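Local coordinates for type III CBASS phage resistance system CD-NTase-associated protein Cap8 (Pseudomonas aeruginosa, PDB 6P8P), which is a HORMA-domain component of a type III CBASS system and probably takes part in controlling a cGAS-like enzyme during defence against bacteriophages, at residues A[44-49]-A[115-120]; A[23-28]-A[35-40]; A[94-97]-A[101-104]. The protein carries 2 engineered substitutions. All coordinates share one frame; numbering follows the deposited sequence.

How the contacts relate
Read from the N terminus, contact 2 comes first: it closes a short loop by folding helix 35-42 back along helix 17-29. Helix 44-52 follows directly and opens contact 1, which is completed much later, when helix 111-119 returns to it. Within that long loop lies contact 3, nested and local, where the turn at 94-97 meets the start of strand 101-106. Contact 2 is in series with both of the others. In space, contacts 2 and 3 share a hydrophobic layer in which Leu40 touches Met102, whereas Leu104 of contact 3 packs on Leu118 of contact 1. Together they tie helices 17-29, 35-42, 44-52 and 111-119 together and to the mixed sheet.

Contact 1: A[44-49]-A[115-120]; sequences TGVAAS and QSALKK
Val46 and the pair Ala117-Leu118 illustrate how one branched side chain can divide its two methyl groups between neighbouring residues of a facing helix. Both Val46 and Ala117 direct their CB atoms at the opposite segment, and their CA atoms, 7.0 Å apart, mark the closest pairing of the two backbones. With Val46 CG1 anti to the backbone N (chi1 175°), the second methyl, CG2, lies beside that nitrogen and reaches Ala117 at an angle. CG2 of Val46 comes within 3.4 Å of CB of Ala117, tighter than ordinary van der Waals contact between carbons, a close approach consistent with the small size of alanine.

Leu118 approaches differently. Its CB does not face the other helix, but the outer end of the side chain swings nearer, with CG anti to the carbonyl carbon (chi1 -72°). CD2 of Leu118 then rests against CG1 of Val46 at 3.8 Å and lies 4.0 Å from CB of Val46, so the two side chains meet at a slant and one leucine methyl covers the flank of the valine. The interaction is wholly apolar and the three residues are buried.

Around this small interface the helices also face the second subunit of the assembly: Ala117 packs on Leu18 of that subunit, and Ser49 OG is hydrogen-bonded to Ser49 OG of the second copy. Within its own chain, Val46 touches Val114 on helix 111-119, while Leu118 reaches Ile125 and Ala127, thereby joining the helix pair to strand 125-129 at an outer edge of the sheet.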
loop_
_atom_site.group_PDB
_atom_site.type_symbol
_atom_site.label_atom_id
_atom_site.label_comp_id
_atom_site.label_asym_id
_atom_site.label_seq_id
_atom_site.Cartn_x
_atom_site.Cartn_y
_atom_site.Cartn_z
ATOM N N THR A 44 6.316 -1.844 2.497
ATOM C CA THR A 44 6.498 -1.502 1.089
ATOM C C THR A 44 5.186 -1.142 0.416
ATOM O O THR A 44 5.123 -0.197 -0.382
ATOM C CB THR A 44 7.157 -2.673 0.340
ATOM O OG1 THR A 44 8.507 -2.827 0.764
ATOM C CG2 THR A 44 7.152 -2.464 -1.191
ATOM N N GLY A 45 4.114 -1.884 0.711
ATOM C CA GLY A 45 2.847 -1.571 0.062
ATOM C C GLY A 45 2.395 -0.148 0.354
ATOM O O GLY A 45 1.988 0.603 -0.546
ATOM N N VAL A 46 2.467 0.245 1.622
ATOM C CA VAL A 46 2.056 1.588 2.009
ATOM C C VAL A 46 3.014 2.616 1.413
ATOM O O VAL A 46 2.600 3.633 0.840
ATOM C CB VAL A 46 1.980 1.704 3.547
ATOM C CG1 VAL A 46 1.680 3.132 3.944
ATOM C CG2 VAL A 46 0.953 0.749 4.097
ATOM N N ALA A 47 4.315 2.379 1.562
ATOM C CA ALA A 47 5.283 3.380 1.136
ATOM C C ALA A 47 5.237 3.593 -0.367
ATOM O O ALA A 47 5.251 4.739 -0.847
ATOM C CB ALA A 47 6.676 2.946 1.580
ATOM N N ALA A 48 5.159 2.498 -1.132
ATOM C CA ALA A 48 5.011 2.616 -2.575
ATOM C C ALA A 48 3.717 3.320 -2.945
ATOM O O ALA A 48 3.672 4.089 -3.905
ATOM C CB ALA A 48 5.100 1.228 -3.214
ATOM N N SER A 49 2.637 3.061 -2.215
ATOM C CA SER A 49 1.393 3.764 -2.500
ATOM C C SER A 49 1.568 5.270 -2.395
ATOM O O SER A 49 1.090 6.024 -3.251
ATOM C CB SER A 49 0.301 3.293 -1.526
ATOM O OG SER A 49 -0.936 3.994 -1.700
ATOM N N GLN A 115 -1.984 5.371 8.448
ATOM C CA GLN A 115 -1.422 5.205 9.784
ATOM C C GLN A 115 -1.787 3.847 10.364
ATOM O O GLN A 115 -0.946 3.191 10.990
ATOM C CB GLN A 115 -1.875 6.347 10.703
ATOM C CG GLN A 115 -1.315 7.699 10.247
ATOM C CD GLN A 115 -1.583 8.841 11.212
ATOM O OE1 GLN A 115 -0.723 9.710 11.447
ATOM N NE2 GLN A 115 -2.779 8.861 11.762
ATOM N N SER A 116 -3.022 3.380 10.115
ATOM C CA SER A 116 -3.406 2.042 10.557
ATOM C C SER A 116 -2.593 0.960 9.864
ATOM O O SER A 116 -2.190 -0.016 10.497
ATOM C CB SER A 116 -4.902 1.814 10.313
ATOM O OG SER A 116 -5.673 2.649 11.136
ATOM N N ALA A 117 -2.386 1.085 8.557
ATOM C CA ALA A 117 -1.607 0.104 7.817
ATOM C C ALA A 117 -0.173 0.048 8.311
ATOM O O ALA A 117 0.419 -1.032 8.382
ATOM C CB ALA A 117 -1.647 0.420 6.325
ATOM N N LEU A 118 0.419 1.199 8.622
ATOM C CA LEU A 118 1.787 1.193 9.119
ATOM C C LEU A 118 1.869 0.547 10.493
ATOM O O LEU A 118 2.835 -0.168 10.795
ATOM C CB LEU A 118 2.326 2.620 9.189
ATOM C CG LEU A 118 2.623 3.263 7.860
ATOM C CD1 LEU A 118 3.091 4.721 8.038
ATOM C CD2 LEU A 118 3.711 2.522 7.076
ATOM N N LYS A 119 0.876 0.815 11.343
ATOM C CA LYS A 119 0.893 0.339 12.719
ATOM C C LYS A 119 0.916 -1.175 12.781
ATOM O O LYS A 119 1.378 -1.740 13.779
ATOM C CB LYS A 119 -0.310 0.908 13.462
ATOM C CG LYS A 119 -0.446 0.465 14.901
ATOM C CD LYS A 119 -1.677 1.116 15.535
ATOM C CE LYS A 119 -2.267 0.261 16.652
ATOM N NZ LYS A 119 -3.590 0.788 17.089
ATOM N N LYS A 120 0.479 -1.839 11.715
ATOM C CA LYS A 120 0.531 -3.292 11.697
ATOM C C LYS A 120 1.964 -3.804 11.705
ATOM O O LYS A 120 2.219 -4.918 12.171
ATOM C CB LYS A 120 -0.161 -3.846 10.446
ATOM C CG LYS A 120 -1.606 -3.458 10.227
ATOM C CD LYS A 120 -2.190 -4.214 9.004
ATOM C CE LYS A 120 -1.606 -5.632 8.848
ATOM N NZ LYS A 120 -2.080 -6.403 7.668
#

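Contact 2: A[23-28]-A[35-40]; sequences AIVELL and TARSEL
Val25 and Leu40 face each other across two antiparallel helices, whose segment axes run at 165° with a closest approach of 10.3 Å. In the packed part, the Val25 and Leu40 side chains slide past one another in opposite directions, bringing CG2 of Val25 to 4.0 Å from CB of Leu40. Leu28 enters about perpendicular to Leu40, its CD1 4.2 Å from CD2 of Leu40. Beneath them, Leu28 packs on Ile72 of the sheet. The other methyl of Val25, CG1, meets the methylene CG of Arg37, also at 4.0 Å.

The solvent side begins further along Arg37, whose chain bends at chi3 (81°). There NH1 of Arg37 donates to a water 3.1 Å away, which sits at the edge of the guanidinium group, in its plane. The same water donates to OE1 of Glu26 at 2.8 Å, bridging opposite charges whose nearest atoms, Glu26 OE1 and Arg37 NH1, remain 4.9 Å apart.

Between these segments, then, the direct contacts are carbon to carbon, although Leu40 O also accepts a hydrogen bond from Trp21 NE1 of helix 17-29. On the solvent side one water bridges Glu26 and Arg37, a link probably weaker than direct pairing of the two charges.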
loop_
_atom_site.group_PDB
_atom_site.type_symbol
_atom_site.label_atom_id
_atom_site.label_comp_id
_atom_site.label_asym_id
_atom_site.label_seq_id
_atom_site.Cartn_x
_atom_site.Cartn_y
_atom_site.Cartn_z
ATOM N N ALA A 23 15.066 1.443 -3.577
ATOM C CA ALA A 23 16.313 2.215 -3.630
ATOM C C ALA A 23 16.514 2.987 -2.336
ATOM O O ALA A 23 17.649 3.112 -1.849
ATOM C CB ALA A 23 16.318 3.169 -4.830
ATOM N N ILE A 24 15.406 3.491 -1.762
ATOM C CA ILE A 24 15.455 4.214 -0.488
ATOM C C ILE A 24 15.813 3.280 0.655
ATOM O O ILE A 24 16.617 3.616 1.528
ATOM C CB ILE A 24 14.112 4.929 -0.240
ATOM C CG1 ILE A 24 13.936 6.052 -1.270
ATOM C CG2 ILE A 24 14.030 5.465 1.180
ATOM C CD1 ILE A 24 12.538 6.642 -1.347
ATOM N N VAL A 25 15.256 2.084 0.654
ATOM C CA VAL A 25 15.603 1.123 1.691
ATOM C C VAL A 25 17.093 0.796 1.642
ATOM O O VAL A 25 17.761 0.689 2.673
ATOM C CB VAL A 25 14.766 -0.150 1.528
ATOM C CG1 VAL A 25 15.254 -1.228 2.501
ATOM C CG2 VAL A 25 13.271 0.151 1.754
ATOM N N GLU A 26 17.630 0.615 0.448
ATOM C CA GLU A 26 19.063 0.333 0.345
ATOM C C GLU A 26 19.904 1.511 0.850
ATOM O O GLU A 26 20.893 1.318 1.566
ATOM C CB GLU A 26 19.418 -0.024 -1.095
ATOM C CG GLU A 26 20.893 -0.417 -1.268
ATOM C CD GLU A 26 21.291 -1.663 -0.505
ATOM O OE1 GLU A 26 20.402 -2.467 -0.150
ATOM O OE2 GLU A 26 22.506 -1.831 -0.255
ATOM N N LEU A 27 19.509 2.739 0.505
ATOM C CA LEU A 27 20.208 3.913 1.007
ATOM C C LEU A 27 20.258 3.917 2.529
ATOM O O LEU A 27 21.300 4.210 3.136
ATOM C CB LEU A 27 19.511 5.169 0.515
ATOM C CG LEU A 27 20.199 6.473 0.916
ATOM C CD1 LEU A 27 21.299 6.830 -0.075
ATOM C CD2 LEU A 27 19.171 7.592 1.041
ATOM N N LEU A 28 19.148 3.556 3.165
ATOM C CA LEU A 28 19.043 3.694 4.611
ATOM C C LEU A 28 19.572 2.512 5.395
ATOM O O LEU A 28 19.874 2.683 6.579
ATOM C CB LEU A 28 17.597 3.939 5.003
ATOM C CG LEU A 28 16.998 5.260 4.556
ATOM C CD1 LEU A 28 15.495 5.319 4.851
ATOM C CD2 LEU A 28 17.712 6.426 5.219
ATOM N N THR A 35 16.472 -6.042 11.766
ATOM C CA THR A 35 15.067 -5.705 11.964
ATOM C C THR A 35 14.690 -4.388 11.295
ATOM O O THR A 35 13.561 -4.244 10.833
ATOM C CB THR A 35 14.718 -5.643 13.450
ATOM O OG1 THR A 35 15.516 -4.656 14.103
ATOM C CG2 THR A 35 14.960 -6.957 14.101
ATOM N N ALA A 36 15.594 -3.407 11.258
ATOM C CA ALA A 36 15.264 -2.153 10.573
ATOM C C ALA A 36 14.928 -2.398 9.100
ATOM O O ALA A 36 13.901 -1.926 8.585
ATOM C CB ALA A 36 16.417 -1.155 10.712
ATOM N N ARG A 37 15.786 -3.138 8.396
ATOM C CA ARG A 37 15.526 -3.382 6.987
ATOM C C ARG A 37 14.255 -4.190 6.816
ATOM O O ARG A 37 13.465 -3.933 5.895
ATOM C CB ARG A 37 16.672 -4.120 6.311
ATOM C CG ARG A 37 16.493 -4.244 4.817
ATOM C CD ARG A 37 17.754 -4.696 4.097
ATOM N NE ARG A 37 17.930 -6.130 4.189
ATOM C CZ ARG A 37 18.985 -6.795 3.722
ATOM N NH1 ARG A 37 19.983 -6.137 3.140
ATOM N NH2 ARG A 37 19.039 -8.116 3.843
ATOM N N SER A 38 14.038 -5.168 7.706
ATOM C CA SER A 38 12.808 -5.959 7.638
ATOM C C SER A 38 11.580 -5.089 7.817
ATOM O O SER A 38 10.566 -5.290 7.132
ATOM C CB SER A 38 12.830 -7.065 8.699
ATOM O OG SER A 38 13.789 -8.059 8.351
ATOM N N GLU A 39 11.629 -4.136 8.754
ATOM C CA GLU A 39 10.469 -3.279 8.959
ATOM C C GLU A 39 10.230 -2.369 7.756
ATOM O O GLU A 39 9.083 -2.187 7.337
ATOM C CB GLU A 39 10.611 -2.436 10.214
ATOM C CG GLU A 39 10.265 -3.181 11.498
ATOM C CD GLU A 39 10.243 -2.291 12.739
ATOM O OE1 GLU A 39 9.859 -1.105 12.660
ATOM O OE2 GLU A 39 10.612 -2.789 13.820
ATOM N N LEU A 40 11.289 -1.782 7.211
ATOM C CA LEU A 40 11.127 -0.948 6.019
ATOM C C LEU A 40 10.545 -1.746 4.855
ATOM O O LEU A 40 9.668 -1.255 4.129
ATOM C CB LEU A 40 12.464 -0.327 5.628
ATOM C CG LEU A 40 12.807 1.006 6.301
ATOM C CD1 LEU A 40 12.937 0.917 7.761
ATOM C CD2 LEU A 40 14.153 1.470 5.675
HETATM O O HOH W 1 20.068 -3.046 2.543
#

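Contact 3: A[94-97]-A[101-104]; sequences EPLK and GMSL. Engineered in segment 101-104: Met102 (natural residue Val).
Leu96 contributes most of the surface in this small contact, and it does so through a single methyl group. CD2 of Leu96 lies 4.4 Å from O of Gly101 and equally 4.4 Å from CG of Met102, touching the backbone of one residue and the side chain of the next. Across this contact the turn, which lacks regular strand or helix structure, meets the strand through Leu96 alone, while Pro95 packs on Leu28 of helix 17-29.

The turn itself is type I, running from Glu94 to Lys97, with a backbone hydrogen bond of 3.2 Å from Lys97 N to Glu94 O. Leu96 occupies its third position. Although its CB does not aim at the strand, CG is set anti to the carbonyl carbon (chi1 -60°); chi2 of -180° then sends CD1 out along the extended direction and leaves CD2 as the branch turned to the strand. Leu96 also packs on Ala63 of strand 61-64 and on Ala36 and Leu40 of helix 35-42, and so belongs to the layer between helices and sheet.

Gly101 offers no side chain here; its carbonyl oxygen is the atom approached. That oxygen also receives a weak hydrogen bond from Thr64 OG1 on the neighbouring strand 61-64. Met102, an engineered residue where the natural protein has valine, is modelled in two conformers. In the conformer described, its SD packs on Leu40, and the side chain also touches Trp21 and Leu28.

One methyl thus meets a methylene and a carbonyl oxygen, both at the long end of contact, which makes this loose van der Waals packing with no directional bond. The polar backbone of the strand is engaged instead by its sheet neighbours: Gly101 pairs with Thr64, and Met102 with Arg124 and Ile126.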
loop_
_atom_site.group_PDB
_atom_site.type_symbol
_atom_site.label_atom_id
_atom_site.label_comp_id
_atom_site.label_asym_id
_atom_site.label_seq_id
_atom_site.Cartn_x
_atom_site.Cartn_y
_atom_site.Cartn_z
ATOM N N GLU A 94 25.632 5.722 9.486
ATOM C CA GLU A 94 24.621 4.667 9.610
ATOM C C GLU A 94 23.250 5.315 9.813
ATOM O O GLU A 94 22.958 5.811 10.908
ATOM C CB GLU A 94 24.953 3.723 10.770
ATOM C CG GLU A 94 23.904 2.621 10.990
ATOM C CD GLU A 94 24.231 1.682 12.148
ATOM O OE1 GLU A 94 25.365 1.739 12.667
ATOM O OE2 GLU A 94 23.363 0.866 12.527
ATOM N N PRO A 95 22.386 5.351 8.793
ATOM C CA PRO A 95 21.254 6.284 8.829
ATOM C C PRO A 95 20.120 5.867 9.769
ATOM O O PRO A 95 19.247 6.693 10.064
ATOM C CB PRO A 95 20.782 6.304 7.369
ATOM C CG PRO A 95 21.876 5.716 6.561
ATOM C CD PRO A 95 22.541 4.723 7.463
ATOM N N LEU A 96 20.081 4.620 10.223
ATOM C CA LEU A 96 19.076 4.186 11.190
ATOM C C LEU A 96 19.717 3.708 12.496
ATOM O O LEU A 96 19.167 2.875 13.209
ATOM C CB LEU A 96 18.192 3.099 10.592
ATOM C CG LEU A 96 17.400 3.501 9.338
ATOM C CD1 LEU A 96 16.558 2.332 8.850
ATOM C CD2 LEU A 96 16.523 4.709 9.563
ATOM N N LYS A 97 20.855 4.278 12.847
ATOM C CA LYS A 97 21.570 3.863 14.048
ATOM C C LYS A 97 20.725 4.068 15.297
ATOM O O LYS A 97 20.099 5.121 15.478
ATOM C CB LYS A 97 22.869 4.654 14.146
ATOM C CG LYS A 97 23.794 4.179 15.266
ATOM C CD LYS A 97 25.073 5.012 15.214
ATOM C CE LYS A 97 26.173 4.361 16.040
ATOM N NZ LYS A 97 25.700 4.061 17.408
ATOM N N GLY A 101 13.759 6.245 13.645
ATOM C CA GLY A 101 12.379 6.411 13.237
ATOM C C GLY A 101 12.337 6.898 11.814
ATOM O O GLY A 101 13.341 7.328 11.240
ATOM N N MET A 102 11.149 6.815 11.222
ATOM C CA MET A 102 10.924 7.306 9.875
ATOM C C MET A 102 9.546 7.937 9.794
ATOM O O MET A 102 8.570 7.384 10.311
ATOM C CB MET A 102 11.033 6.192 8.828
ATOM C CG MET A 102 12.421 5.745 8.536
ATOM S SD MET A 102 12.442 4.656 7.133
ATOM C CE MET A 102 11.846 5.744 5.826
ATOM N N SER A 103 9.472 9.092 9.136
ATOM C CA SER A 103 8.224 9.832 8.991
ATOM C C SER A 103 7.920 9.971 7.512
ATOM O O SER A 103 8.658 10.638 6.784
ATOM C CB SER A 103 8.292 11.207 9.655
ATOM O OG SER A 103 7.073 11.881 9.398
ATOM N N LEU A 104 6.855 9.331 7.080
ATOM C CA LEU A 104 6.440 9.343 5.691
ATOM C C LEU A 104 5.402 10.423 5.447
ATOM O O LEU A 104 4.386 10.484 6.173
ATOM C CB LEU A 104 5.844 7.987 5.319
ATOM C CG LEU A 104 6.633 6.718 5.644
ATOM C CD1 LEU A 104 5.917 5.499 5.094
ATOM C CD2 LEU A 104 8.039 6.783 5.068
#